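Local coordinates for RTX toxin RtxA (Vibrio vulnificus MO6-24/O, PDB 6IMP), which is a secreted virulence toxin whose alpha/beta-hydrolase effector domain probably acts as a hydrolase on an unknown substrate, at residues A15-G20 and V162-I167; R48-I53 and S111-A116; V70-E75 and A154-N159; G77-Y82 and G139-G144; V133-Y138 and K148-D153. One frame throughout, in Å; residues are numbered along the deposited sequence.

In the fold
Helix 147-164 of the alpha/beta-hydrolase fold serves contacts 1, 3 and 5: its end holds contact 1, its middle contact 3 and its first half contact 5, with the centres of contacts 1 and 5 about 17 Å apart. Contact 3 uses edge strand 67-73 and contact 4 its antiparallel neighbour 78-84 (centres 9 Å apart). Contacts 4 and 5 (centres 8 Å apart) share the loop after strand 129-133, where Asn134 O meets Ser141 OG. Contact 2 joins this loop through Arg48 and Glu113. In contact 5, Leu135 lies near, without touching, the probable nucleophile elbow around Ser178.

Contact 1 of 5, residues A15-G20 and V162-I167; sequences AIENDG and VNDKGI
Asp164, at the end of helix 147-164 in this alpha/beta-hydrolase fold, turns its carboxylate to the backbone of Ile16 and Glu17, part of the N-terminal loop that runs along edge strand 67-73. This is the close part of the contact. One carboxylate oxygen faces each of two successive amides: Ile16 N gives a bond of 2.8 Å to Asp164 OD1, and Glu17 N a weak one of 2.6 Å to Asp164 OD2. Neither is straight, with N-H...O angles of 132° and 123°, and the place of Asp164 OD1 is doubtful. Asp164 reaches the loop because CG lies beside its own backbone N (chi1 -76°), which points the carboxylate toward the amides of Ile16 and Glu17. Behind it, the Ile16 side chain leads away from Asp164 to pack on Thr156 and Tyr160, while the Ile16 backbone pairs with Lys73.

The solvent side is looser and belongs to the exposed Ala15 and Glu17. Glu17 extends with CG anti to its N and touches Tyr160 and Val70; Glu17 OE1 stays 4.8 Å from Asp164 OD2, a like-charged neighbour. Lys165, by contrast, is held by a bond to Tyr160 OH and a cation-pi contact with Tyr83. Where the loop first meets the helix, at Ala15, Asn163 lies against it simply by packing, with Asn163 CB 3.9 Å from Ala15 N.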
# COMPACT_ATOMS: atom_id res chain seq x y z
N ALA A 15 16.16 11.84 -9.76
CA ALA A 15 16.12 10.42 -10.17
C ALA A 15 16.90 9.33 -9.37
O ALA A 15 18.16 9.36 -9.23
CB ALA A 15 16.77 10.30 -11.55
N ILE A 16 16.14 8.27 -8.98
CA ILE A 16 16.31 7.46 -7.76
C ILE A 16 16.44 5.90 -7.90
O ILE A 16 16.43 5.19 -6.88
CB ILE A 16 15.16 7.79 -6.77
CG1 ILE A 16 15.63 7.70 -5.32
CG2 ILE A 16 13.92 6.95 -7.03
CD1 ILE A 16 14.78 8.53 -4.38
N GLU A 17 16.61 5.38 -9.12
CA GLU A 17 16.92 3.94 -9.31
C GLU A 17 18.39 3.68 -8.94
O GLU A 17 19.18 4.61 -8.82
CB GLU A 17 16.61 3.47 -10.75
CG GLU A 17 16.59 1.94 -10.94
CD GLU A 17 15.76 1.48 -12.14
OE1 GLU A 17 16.09 1.85 -13.28
OE2 GLU A 17 14.79 0.70 -11.94
N ASN A 18 18.72 2.40 -8.74
CA ASN A 18 19.97 1.99 -8.08
C ASN A 18 20.31 0.56 -8.56
O ASN A 18 19.54 -0.02 -9.32
CB ASN A 18 19.72 2.03 -6.56
CG ASN A 18 20.99 2.10 -5.73
OD1 ASN A 18 21.98 2.71 -6.13
ND2 ASN A 18 20.95 1.51 -4.54
N ASP A 19 21.39 0.00 -8.05
CA ASP A 19 21.86 -1.30 -8.50
C ASP A 19 21.75 -2.36 -7.41
O ASP A 19 22.27 -2.21 -6.33
CB ASP A 19 23.33 -1.18 -8.89
CG ASP A 19 23.54 -1.24 -10.38
OD1 ASP A 19 22.60 -0.90 -11.12
OD2 ASP A 19 24.64 -1.64 -10.81
N GLY A 20 21.06 -3.46 -7.68
CA GLY A 20 20.99 -4.50 -6.68
C GLY A 20 22.38 -5.05 -6.47
O GLY A 20 23.09 -5.32 -7.43
N VAL A 162 7.69 9.69 -11.04
CA VAL A 162 7.79 11.07 -11.53
C VAL A 162 9.14 11.32 -12.24
O VAL A 162 9.18 11.99 -13.28
CB VAL A 162 7.65 12.10 -10.38
CG1 VAL A 162 7.78 13.53 -10.91
CG2 VAL A 162 6.31 11.94 -9.66
N ASN A 163 10.22 10.75 -11.68
CA ASN A 163 11.59 11.24 -11.91
C ASN A 163 12.48 10.35 -12.76
O ASN A 163 13.31 10.86 -13.53
CB ASN A 163 12.34 11.45 -10.60
CG ASN A 163 11.71 12.50 -9.71
OD1 ASN A 163 10.65 13.04 -10.01
ND2 ASN A 163 12.38 12.81 -8.60
N ASP A 164 12.43 9.04 -12.54
CA ASP A 164 13.15 8.12 -13.42
C ASP A 164 12.37 7.86 -14.70
O ASP A 164 12.95 7.45 -15.70
CB ASP A 164 13.49 6.79 -12.71
CG ASP A 164 14.65 6.93 -11.74
OD1 ASP A 164 15.21 8.02 -11.65
OD2 ASP A 164 15.01 5.94 -11.07
N LYS A 165 11.06 8.11 -14.67
CA LYS A 165 10.18 7.78 -15.82
C LYS A 165 9.31 8.96 -16.30
O LYS A 165 8.43 8.79 -17.15
CB LYS A 165 9.32 6.55 -15.48
CG LYS A 165 10.11 5.23 -15.49
CD LYS A 165 9.40 4.12 -14.73
CE LYS A 165 9.38 2.80 -15.50
NZ LYS A 165 10.61 1.97 -15.32
N GLY A 166 9.57 10.16 -15.76
CA GLY A 166 9.05 11.41 -16.35
C GLY A 166 7.55 11.59 -16.25
O GLY A 166 6.99 12.54 -16.81
N ILE A 167 6.90 10.71 -15.50
CA ILE A 167 5.47 10.54 -15.57
C ILE A 167 4.80 11.72 -14.91
O ILE A 167 5.07 12.02 -13.75
CB ILE A 167 5.04 9.25 -14.85
CG1 ILE A 167 5.63 8.04 -15.58
CG2 ILE A 167 3.51 9.18 -14.77
CD1 ILE A 167 5.12 6.70 -15.11

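Contact 2 of 5, residues R48-I53 and S111-A116; sequences RKIGEI and SAEEQA
Ile50 lies obliquely across Glu113 where the linker between helices 44-48 and 52-63 passes the start of helix 112-124, the helix of the beta-alpha-beta crossover from strand 101-105 to strand 129-133. The Glu113 chain is bent at chi2 (66°), which lays its aliphatic part under the isoleucine: Ile50 CD1 rests 3.5 Å from Glu113 CG, and Ile50 CG2 sits 4.0 Å from Glu113 CB. The polar end of Glu113 is spoken for outside the contact, since OE1 accepts from Asn134 ND2.

Two hydrogen bonds flank this apolar crossing, one of them from a capping serine. Ser111 is the N-cap of helix 112-124, and Ser111 OG accepts a weak bond from Glu114 N (3.5 Å). The same Ser111 OG donates to Lys49 O at 2.6 Å, approaching the carbonyl with a tilt of 17° from its plane, so the first turn of the helix and the linker backbone are tied through one oxygen. With chi1 at 55°, OG sits between the backbone N and the carbonyl carbon of Ser111 and reaches Lys49 O.

Glu114 lies about one turn on from the serine. Its chain doubles back at chi2 and brings the carboxylate to the amide of Gly51, the residue at the N-cap position of helix 52-63. Thr54 OG1 of that helix also bonds Glu114 OE2. Gly51 N meets Glu114 OE2 from above the carboxylate plane, at 2.7 Å.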
# COMPACT_ATOMS: atom_id res chain seq x y z
N ARG A 48 9.01 -11.44 3.90
CA ARG A 48 9.99 -11.49 2.82
C ARG A 48 9.72 -12.59 1.80
O ARG A 48 10.17 -12.50 0.66
CB ARG A 48 11.41 -11.61 3.40
CG ARG A 48 11.85 -10.38 4.19
CD ARG A 48 13.37 -10.29 4.26
NE ARG A 48 13.88 -9.06 4.89
CZ ARG A 48 13.97 -7.87 4.29
NH1 ARG A 48 13.51 -7.69 3.05
NH2 ARG A 48 14.50 -6.85 4.94
N LYS A 49 8.94 -13.60 2.20
CA LYS A 49 8.70 -14.79 1.38
C LYS A 49 8.08 -14.46 0.02
O LYS A 49 7.17 -13.64 -0.08
CB LYS A 49 7.80 -15.77 2.11
CG LYS A 49 7.47 -17.03 1.32
CD LYS A 49 6.92 -18.12 2.24
CE LYS A 49 6.85 -19.47 1.57
NZ LYS A 49 8.20 -20.01 1.22
N ILE A 50 8.62 -15.10 -1.02
CA ILE A 50 8.05 -15.04 -2.36
C ILE A 50 7.86 -16.47 -2.88
O ILE A 50 8.84 -17.17 -3.17
CB ILE A 50 8.93 -14.21 -3.32
CG1 ILE A 50 8.98 -12.75 -2.86
CG2 ILE A 50 8.37 -14.26 -4.74
CD1 ILE A 50 10.06 -11.92 -3.53
N GLY A 51 6.60 -16.88 -2.99
CA GLY A 51 6.25 -18.25 -3.35
C GLY A 51 6.80 -18.67 -4.70
O GLY A 51 7.13 -17.83 -5.55
N GLU A 52 6.91 -19.98 -4.90
CA GLU A 52 7.56 -20.51 -6.08
C GLU A 52 6.79 -20.17 -7.36
O GLU A 52 7.37 -19.73 -8.35
CB GLU A 52 7.74 -22.03 -5.97
CG GLU A 52 8.88 -22.55 -6.82
CD GLU A 52 9.45 -23.85 -6.29
OE1 GLU A 52 10.46 -23.80 -5.56
OE2 GLU A 52 8.87 -24.91 -6.60
N ILE A 53 5.47 -20.36 -7.31
CA ILE A 53 4.61 -20.04 -8.45
C ILE A 53 4.67 -18.54 -8.75
O ILE A 53 4.82 -18.14 -9.90
CB ILE A 53 3.15 -20.44 -8.17
CG1 ILE A 53 3.05 -21.97 -7.99
CG2 ILE A 53 2.23 -19.97 -9.29
CD1 ILE A 53 1.98 -22.40 -7.01
N SER A 111 4.97 -10.40 1.34
CA SER A 111 5.69 -9.63 0.31
C SER A 111 4.73 -8.97 -0.64
O SER A 111 3.63 -9.47 -0.87
CB SER A 111 6.62 -10.53 -0.52
OG SER A 111 5.91 -11.62 -1.09
N ALA A 112 5.16 -7.86 -1.23
CA ALA A 112 4.38 -7.18 -2.27
C ALA A 112 4.16 -8.10 -3.48
O ALA A 112 3.11 -8.05 -4.13
CB ALA A 112 5.08 -5.91 -2.70
N GLU A 113 5.16 -8.93 -3.76
CA GLU A 113 5.09 -9.89 -4.86
C GLU A 113 3.78 -10.67 -4.79
O GLU A 113 2.96 -10.62 -5.70
CB GLU A 113 6.29 -10.85 -4.81
CG GLU A 113 7.57 -10.30 -5.46
CD GLU A 113 8.16 -9.10 -4.72
OE1 GLU A 113 8.18 -9.11 -3.47
OE2 GLU A 113 8.60 -8.15 -5.41
N GLU A 114 3.57 -11.31 -3.65
CA GLU A 114 2.36 -12.07 -3.39
C GLU A 114 1.13 -11.19 -3.51
O GLU A 114 0.17 -11.55 -4.17
CB GLU A 114 2.41 -12.68 -1.99
CG GLU A 114 3.54 -13.67 -1.76
CD GLU A 114 3.46 -14.88 -2.67
OE1 GLU A 114 2.37 -15.47 -2.80
OE2 GLU A 114 4.49 -15.24 -3.26
N GLN A 115 1.17 -10.03 -2.86
CA GLN A 115 -0.01 -9.19 -2.75
C GLN A 115 -0.41 -8.58 -4.09
O GLN A 115 -1.58 -8.36 -4.34
CB GLN A 115 0.20 -8.09 -1.69
CG GLN A 115 0.27 -8.63 -0.25
CD GLN A 115 0.37 -7.53 0.80
OE1 GLN A 115 -0.34 -6.54 0.74
NE2 GLN A 115 1.24 -7.73 1.80
N ALA A 116 0.57 -8.34 -4.96
CA ALA A 116 0.30 -7.73 -6.25
C ALA A 116 -0.13 -8.76 -7.30
O ALA A 116 -0.72 -8.39 -8.32
CB ALA A 116 1.51 -6.95 -6.74

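Contact 3 of 5, residues V70-E75 and A154-N159; sequences VTLKGE and ARTMFN
Leu72 and Thr156 lie alongside each other, their chains running opposite ways, where edge strand 67-73 of the hydrolase sheet is packed by helix 147-164. Strand and helix segments run at 116° to one another, their axes 8.8 Å apart at the closest point. In the first shell, the Thr156 methyl does most of the touching: Thr156 CG2 lies 3.8 Å from Leu72 CB and is equally near Lys73 O. CG2 points there because it is anti to the backbone N of Thr156, which leaves OG1 to face Gly74, where the strand has already ended. Leu72 CD1 reaches past the threonine to the helix backbone, 3.9 Å from Met157 CA.

Further out, the neighbouring strand 78-84 sets the position of Leu72 by backbone bonding to Leu79, and Leu79 in turn packs on Thr156. Tyr160, one turn along the helix, touches Leu72 as well, and Met157 carries the apolar layer on to Leu135. Helix 180-192 takes the other side, against Phe158 and Ala154. The contact across the two segments is wholly van der Waals, closing with Leu72 CD1 at 4.2 Å from Met157 CG.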
# COMPACT_ATOMS: atom_id res chain seq x y z
N VAL A 70 13.07 -3.83 -10.40
CA VAL A 70 13.43 -2.43 -10.09
C VAL A 70 13.93 -2.30 -8.64
O VAL A 70 13.27 -2.77 -7.70
CB VAL A 70 12.25 -1.47 -10.38
CG1 VAL A 70 12.38 -0.16 -9.63
CG2 VAL A 70 12.14 -1.19 -11.88
N THR A 71 15.10 -1.70 -8.47
CA THR A 71 15.65 -1.37 -7.14
C THR A 71 15.76 0.14 -7.02
O THR A 71 16.27 0.80 -7.92
CB THR A 71 17.05 -1.97 -6.91
OG1 THR A 71 16.98 -3.41 -6.90
CG2 THR A 71 17.63 -1.49 -5.59
N LEU A 72 15.32 0.67 -5.88
CA LEU A 72 15.30 2.12 -5.64
C LEU A 72 16.20 2.47 -4.45
O LEU A 72 16.42 1.62 -3.58
CB LEU A 72 13.87 2.59 -5.37
CG LEU A 72 12.76 2.17 -6.36
CD1 LEU A 72 11.45 2.82 -5.94
CD2 LEU A 72 13.09 2.56 -7.79
N LYS A 73 16.71 3.70 -4.43
CA LYS A 73 17.47 4.21 -3.27
C LYS A 73 16.53 4.73 -2.18
O LYS A 73 16.17 5.92 -2.13
CB LYS A 73 18.45 5.33 -3.67
CG LYS A 73 19.28 5.88 -2.50
CD LYS A 73 19.54 7.38 -2.58
CE LYS A 73 20.41 7.74 -3.78
NZ LYS A 73 21.29 8.91 -3.51
N GLY A 74 16.15 3.84 -1.27
CA GLY A 74 15.39 4.23 -0.09
C GLY A 74 16.25 4.99 0.89
O GLY A 74 17.48 5.01 0.77
N GLU A 75 15.61 5.62 1.87
CA GLU A 75 16.32 6.41 2.87
C GLU A 75 17.05 5.54 3.93
O GLU A 75 18.01 6.01 4.54
CB GLU A 75 15.37 7.39 3.55
CG GLU A 75 16.06 8.33 4.54
CD GLU A 75 15.13 9.33 5.19
OE1 GLU A 75 13.89 9.21 4.99
OE2 GLU A 75 15.62 10.22 5.91
N ALA A 154 7.10 5.23 0.63
CA ALA A 154 6.05 5.59 -0.31
C ALA A 154 6.48 6.72 -1.24
O ALA A 154 6.12 6.75 -2.42
CB ALA A 154 4.80 5.98 0.45
N ARG A 155 7.28 7.64 -0.72
CA ARG A 155 7.66 8.84 -1.46
C ARG A 155 8.80 8.54 -2.41
O ARG A 155 8.87 9.10 -3.51
CB ARG A 155 8.07 9.95 -0.50
CG ARG A 155 7.21 10.05 0.74
CD ARG A 155 6.87 11.49 1.05
NE ARG A 155 5.94 11.63 2.17
CZ ARG A 155 6.24 12.20 3.34
NH1 ARG A 155 7.47 12.64 3.59
NH2 ARG A 155 5.29 12.32 4.28
N THR A 156 9.70 7.67 -1.98
CA THR A 156 10.72 7.13 -2.86
C THR A 156 10.03 6.59 -4.08
O THR A 156 10.31 6.99 -5.21
CB THR A 156 11.50 6.00 -2.19
OG1 THR A 156 12.15 6.51 -1.03
CG2 THR A 156 12.54 5.41 -3.14
N MET A 157 9.07 5.70 -3.84
CA MET A 157 8.36 5.02 -4.90
C MET A 157 7.67 6.02 -5.79
O MET A 157 7.73 5.91 -7.00
CB MET A 157 7.33 4.07 -4.32
CG MET A 157 7.92 2.81 -3.74
SD MET A 157 6.60 1.94 -2.89
CE MET A 157 7.48 1.24 -1.50
N PHE A 158 7.02 7.01 -5.18
CA PHE A 158 6.44 8.09 -5.97
C PHE A 158 7.50 8.72 -6.86
O PHE A 158 7.39 8.70 -8.08
CB PHE A 158 5.82 9.16 -5.09
CG PHE A 158 4.97 10.13 -5.86
CD1 PHE A 158 3.90 9.67 -6.62
CD2 PHE A 158 5.23 11.49 -5.83
CE1 PHE A 158 3.10 10.55 -7.33
CE2 PHE A 158 4.43 12.37 -6.53
CZ PHE A 158 3.37 11.90 -7.29
N ASN A 159 8.55 9.23 -6.23
CA ASN A 159 9.58 9.98 -6.94
C ASN A 159 10.15 9.17 -8.09
O ASN A 159 10.39 9.71 -9.16
CB ASN A 159 10.69 10.43 -5.99
CG ASN A 159 10.26 11.56 -5.08
OD1 ASN A 159 9.57 12.50 -5.50
ND2 ASN A 159 10.67 11.48 -3.83

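Contact 4 of 5, residues G77-Y82 and G139-G144; sequences GRLTGY and GESDGG
The loop that follows strand 129-133 folds back along strand 78-84, the second strand of the sheet, and Arg78, Thr80, Ser141 and Asp142 make the join. Asp142 takes hold of Arg78 by backbone and side chain together. Asp142 N donates to Arg78 O at 2.7 Å, in the carbonyl plane, and Arg78 N returns a bond of 3.0 Å to Asp142 OD2. The Arg78 chain starts with CG between its backbone N and carbonyl carbon (chi1 68°), then runs extended to NE. It crosses Asp142 at a slant, and Arg78 NH2 reaches Asp142 OD2 as a salt bridge, though the place of OD2 is doubtful and the close spacing deserves little weight. NH2 is the bridging nitrogen, and the guanidinium and carboxylate planes stand 59° apart. Asp142 OD1 accepts from Asp25 N.

Ser141 OG works one residue along. Thr80 N donates to Ser141 OG at 2.7 Å, nearly straight at 162°, and the hydroxyl also bonds Asn134 O, tying the start of the loop to its later part and to the strand. Thr80 crosses Glu140 at about a right angle, with Thr80 CG2 3.5 Å from Glu140 O. From the 48-53 segment, Arg48 NH1 bonds the carbonyls of Ser141 and Gly139. Residues 134-141 closely resemble the D-x-R-G-x-G-x-S sequence common after this strand in alpha/beta hydrolases, with asparagine in the first place.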
# COMPACT_ATOMS: atom_id res chain seq x y z
N GLY A 77 17.97 2.21 3.01
CA GLY A 77 18.43 1.03 2.27
C GLY A 77 17.74 0.91 0.93
O GLY A 77 17.20 1.89 0.41
N ARG A 78 17.74 -0.29 0.35
CA ARG A 78 17.15 -0.48 -0.98
C ARG A 78 15.75 -1.09 -0.95
O ARG A 78 15.37 -1.80 -0.01
CB ARG A 78 18.10 -1.21 -1.92
CG ARG A 78 18.39 -2.66 -1.61
CD ARG A 78 19.67 -3.11 -2.30
NE ARG A 78 19.95 -4.52 -2.06
CZ ARG A 78 20.44 -5.01 -0.93
NH1 ARG A 78 20.67 -6.31 -0.81
NH2 ARG A 78 20.73 -4.21 0.09
N LEU A 79 14.96 -0.71 -1.96
CA LEU A 79 13.54 -1.03 -2.04
C LEU A 79 13.28 -1.79 -3.33
O LEU A 79 13.37 -1.22 -4.43
CB LEU A 79 12.69 0.24 -2.03
CG LEU A 79 12.76 1.14 -0.79
CD1 LEU A 79 12.08 2.48 -1.05
CD2 LEU A 79 12.13 0.45 0.41
N THR A 80 12.92 -3.06 -3.21
CA THR A 80 12.96 -3.96 -4.34
C THR A 80 11.57 -4.39 -4.78
O THR A 80 10.70 -4.68 -3.96
CB THR A 80 13.76 -5.20 -3.99
OG1 THR A 80 13.14 -5.85 -2.88
CG2 THR A 80 15.17 -4.81 -3.63
N GLY A 81 11.36 -4.41 -6.09
CA GLY A 81 10.26 -5.15 -6.69
C GLY A 81 10.24 -5.04 -8.20
O GLY A 81 11.29 -5.00 -8.84
N TYR A 82 9.04 -4.99 -8.77
CA TYR A 82 8.89 -4.91 -10.22
C TYR A 82 8.09 -3.69 -10.66
O TYR A 82 7.32 -3.10 -9.89
CB TYR A 82 8.26 -6.18 -10.78
CG TYR A 82 8.98 -7.45 -10.41
CD1 TYR A 82 8.92 -7.95 -9.11
CD2 TYR A 82 9.69 -8.19 -11.35
CE1 TYR A 82 9.56 -9.12 -8.76
CE2 TYR A 82 10.32 -9.37 -11.02
CZ TYR A 82 10.27 -9.84 -9.72
OH TYR A 82 10.91 -11.02 -9.37
N GLY A 139 9.49 -8.27 1.46
CA GLY A 139 10.12 -8.93 0.31
C GLY A 139 11.64 -8.91 0.38
O GLY A 139 12.24 -9.49 1.28
N GLU A 140 12.25 -8.21 -0.57
CA GLU A 140 13.71 -8.13 -0.68
C GLU A 140 14.24 -6.72 -0.35
O GLU A 140 15.41 -6.42 -0.58
CB GLU A 140 14.17 -8.57 -2.09
CG GLU A 140 14.60 -10.03 -2.20
CD GLU A 140 15.30 -10.34 -3.53
OE1 GLU A 140 14.87 -9.81 -4.58
OE2 GLU A 140 16.28 -11.11 -3.53
N SER A 141 13.39 -5.87 0.21
CA SER A 141 13.79 -4.50 0.53
C SER A 141 14.52 -4.49 1.85
O SER A 141 14.21 -5.29 2.74
CB SER A 141 12.56 -3.58 0.58
OG SER A 141 11.95 -3.48 -0.70
N ASP A 142 15.49 -3.59 1.99
CA ASP A 142 16.30 -3.53 3.21
C ASP A 142 15.56 -2.86 4.33
O ASP A 142 14.77 -1.95 4.10
CB ASP A 142 17.57 -2.74 2.99
CG ASP A 142 18.57 -3.46 2.14
OD1 ASP A 142 18.88 -4.64 2.44
OD2 ASP A 142 19.06 -2.83 1.19
N GLY A 143 15.90 -3.27 5.54
CA GLY A 143 15.54 -2.54 6.74
C GLY A 143 14.41 -3.17 7.49
O GLY A 143 14.15 -4.37 7.35
N GLY A 144 13.72 -2.36 8.28
CA GLY A 144 12.76 -2.86 9.25
C GLY A 144 11.60 -1.90 9.42
O GLY A 144 11.78 -0.70 9.62

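Contact 5 of 5, residues V133-Y138 and K148-D153; sequences VNLRGY and KGLYQD
Arg136 lays its guanidinium flat over Gly149, whose CA stands 3.1 Å above the plane and over its centre, a seat open to the group because glycine brings no side chain. The same guanidinium grips Asp153, one turn further along the helix, side-on with two nitrogens: Arg136 NE to Asp153 OD2 at 2.9 Å and Arg136 NH1 to Asp153 OD1 at 3.1 Å, a salt bridge. The carboxylate is turned 31° from the guanidinium plane. NE meets Asp153 OD2 on the syn side but tilted from the carboxylate plane, with OD2 almost in the guanidinium plane, whereas NH1 comes to OD1 from above the carboxylate plane. A third bond comes from the backbone: Arg136 N donates to Asp153 OD2 at 2.9 Å, approaching from the face opposite NE, so OD2 is held by two donors of one residue. A bend at chi3 (68°) helps bring the arginine chain back to the helix. The nearby arginine charge and three N-H donors would probably favour the ionised carboxylate.

Beside it, Leu135 and Leu150 cross at about a right angle, Leu135 CB 3.6 Å from Leu150 CD2. Leu150 CD2 also lies 3.8 Å from Arg136 CG, and Leu135 CD2 rests against Asp153 CB. A type II turn from Leu135 to Tyr138, with Gly137 at positive phi, brings both residues round to face the helix. Leu135 and Leu150 both continue onto Ile183, Leu135 onto Met157, and Asp153 onto Leu79, so helix 147-164 packs against helix 180-192 on one hand and strand 78-84 on the other.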
# COMPACT_ATOMS: atom_id res chain seq x y z
N VAL A 133 6.39 -2.22 -5.43
CA VAL A 133 7.65 -2.19 -4.68
C VAL A 133 7.41 -2.45 -3.20
O VAL A 133 6.50 -1.88 -2.59
CB VAL A 133 8.35 -0.84 -4.86
CG1 VAL A 133 9.61 -0.75 -4.01
CG2 VAL A 133 8.69 -0.64 -6.32
N ASN A 134 8.22 -3.34 -2.63
CA ASN A 134 8.21 -3.60 -1.19
C ASN A 134 8.66 -2.38 -0.38
O ASN A 134 9.70 -1.79 -0.63
CB ASN A 134 9.15 -4.75 -0.85
CG ASN A 134 8.58 -6.10 -1.17
OD1 ASN A 134 7.56 -6.50 -0.62
ND2 ASN A 134 9.25 -6.83 -2.04
N LEU A 135 7.89 -2.07 0.65
CA LEU A 135 8.33 -1.18 1.71
C LEU A 135 9.49 -1.82 2.46
O LEU A 135 9.68 -3.04 2.39
CB LEU A 135 7.18 -0.95 2.68
CG LEU A 135 5.91 -0.44 2.00
CD1 LEU A 135 4.69 -0.70 2.85
CD2 LEU A 135 6.07 1.05 1.70
N ARG A 136 10.25 -1.02 3.20
CA ARG A 136 11.34 -1.56 4.00
C ARG A 136 10.88 -2.75 4.86
O ARG A 136 9.84 -2.70 5.51
CB ARG A 136 11.93 -0.50 4.92
CG ARG A 136 11.01 -0.09 6.05
CD ARG A 136 11.62 1.05 6.82
NE ARG A 136 11.66 2.27 6.04
CZ ARG A 136 12.28 3.38 6.42
NH1 ARG A 136 12.27 4.45 5.64
NH2 ARG A 136 12.87 3.44 7.61
N GLY A 137 11.67 -3.83 4.83
CA GLY A 137 11.44 -4.99 5.70
C GLY A 137 10.55 -6.04 5.06
O GLY A 137 10.31 -7.10 5.65
N TYR A 138 10.09 -5.75 3.85
CA TYR A 138 9.15 -6.58 3.13
C TYR A 138 9.80 -7.04 1.85
O TYR A 138 10.53 -6.27 1.21
CB TYR A 138 7.90 -5.79 2.81
CG TYR A 138 6.94 -5.70 3.97
CD1 TYR A 138 6.07 -6.75 4.25
CD2 TYR A 138 6.88 -4.57 4.77
CE1 TYR A 138 5.16 -6.66 5.29
CE2 TYR A 138 5.98 -4.47 5.82
CZ TYR A 138 5.12 -5.53 6.08
OH TYR A 138 4.22 -5.46 7.13
N LYS A 148 6.69 5.69 10.20
CA LYS A 148 7.24 6.84 9.50
C LYS A 148 8.19 6.41 8.38
O LYS A 148 8.24 7.04 7.31
CB LYS A 148 7.92 7.79 10.49
CG LYS A 148 7.16 9.10 10.73
CD LYS A 148 5.97 8.93 11.68
CE LYS A 148 4.93 10.03 11.46
NZ LYS A 148 4.00 10.18 12.62
N GLY A 149 8.91 5.32 8.61
CA GLY A 149 9.66 4.68 7.54
C GLY A 149 8.82 4.33 6.32
O GLY A 149 9.20 4.62 5.19
N LEU A 150 7.66 3.70 6.54
CA LEU A 150 6.82 3.25 5.43
C LEU A 150 6.28 4.41 4.62
O LEU A 150 6.19 4.33 3.39
CB LEU A 150 5.68 2.38 5.94
CG LEU A 150 6.08 1.12 6.71
CD1 LEU A 150 4.87 0.20 6.89
CD2 LEU A 150 7.19 0.36 6.03
N TYR A 151 5.94 5.50 5.30
CA TYR A 151 5.47 6.71 4.61
C TYR A 151 6.55 7.29 3.72
O TYR A 151 6.28 7.78 2.64
CB TYR A 151 5.03 7.79 5.60
CG TYR A 151 3.83 7.45 6.48
CD1 TYR A 151 2.78 6.65 6.03
CD2 TYR A 151 3.74 7.97 7.76
CE1 TYR A 151 1.69 6.37 6.85
CE2 TYR A 151 2.66 7.70 8.58
CZ TYR A 151 1.65 6.90 8.12
OH TYR A 151 0.57 6.64 8.95
N GLN A 152 7.78 7.24 4.21
CA GLN A 152 8.92 7.72 3.44
C GLN A 152 9.16 6.88 2.19
O GLN A 152 9.25 7.41 1.08
CB GLN A 152 10.17 7.76 4.32
CG GLN A 152 10.26 9.03 5.15
CD GLN A 152 10.66 10.24 4.32
OE1 GLN A 152 11.32 10.11 3.26
NE2 GLN A 152 10.27 11.42 4.78
N ASP A 153 9.20 5.56 2.39
CA ASP A 153 9.36 4.61 1.28
C ASP A 153 8.29 4.82 0.21
O ASP A 153 8.55 4.66 -0.98
CB ASP A 153 9.32 3.18 1.80
CG ASP A 153 10.47 2.87 2.77
OD1 ASP A 153 11.45 3.64 2.81
OD2 ASP A 153 10.38 1.85 3.48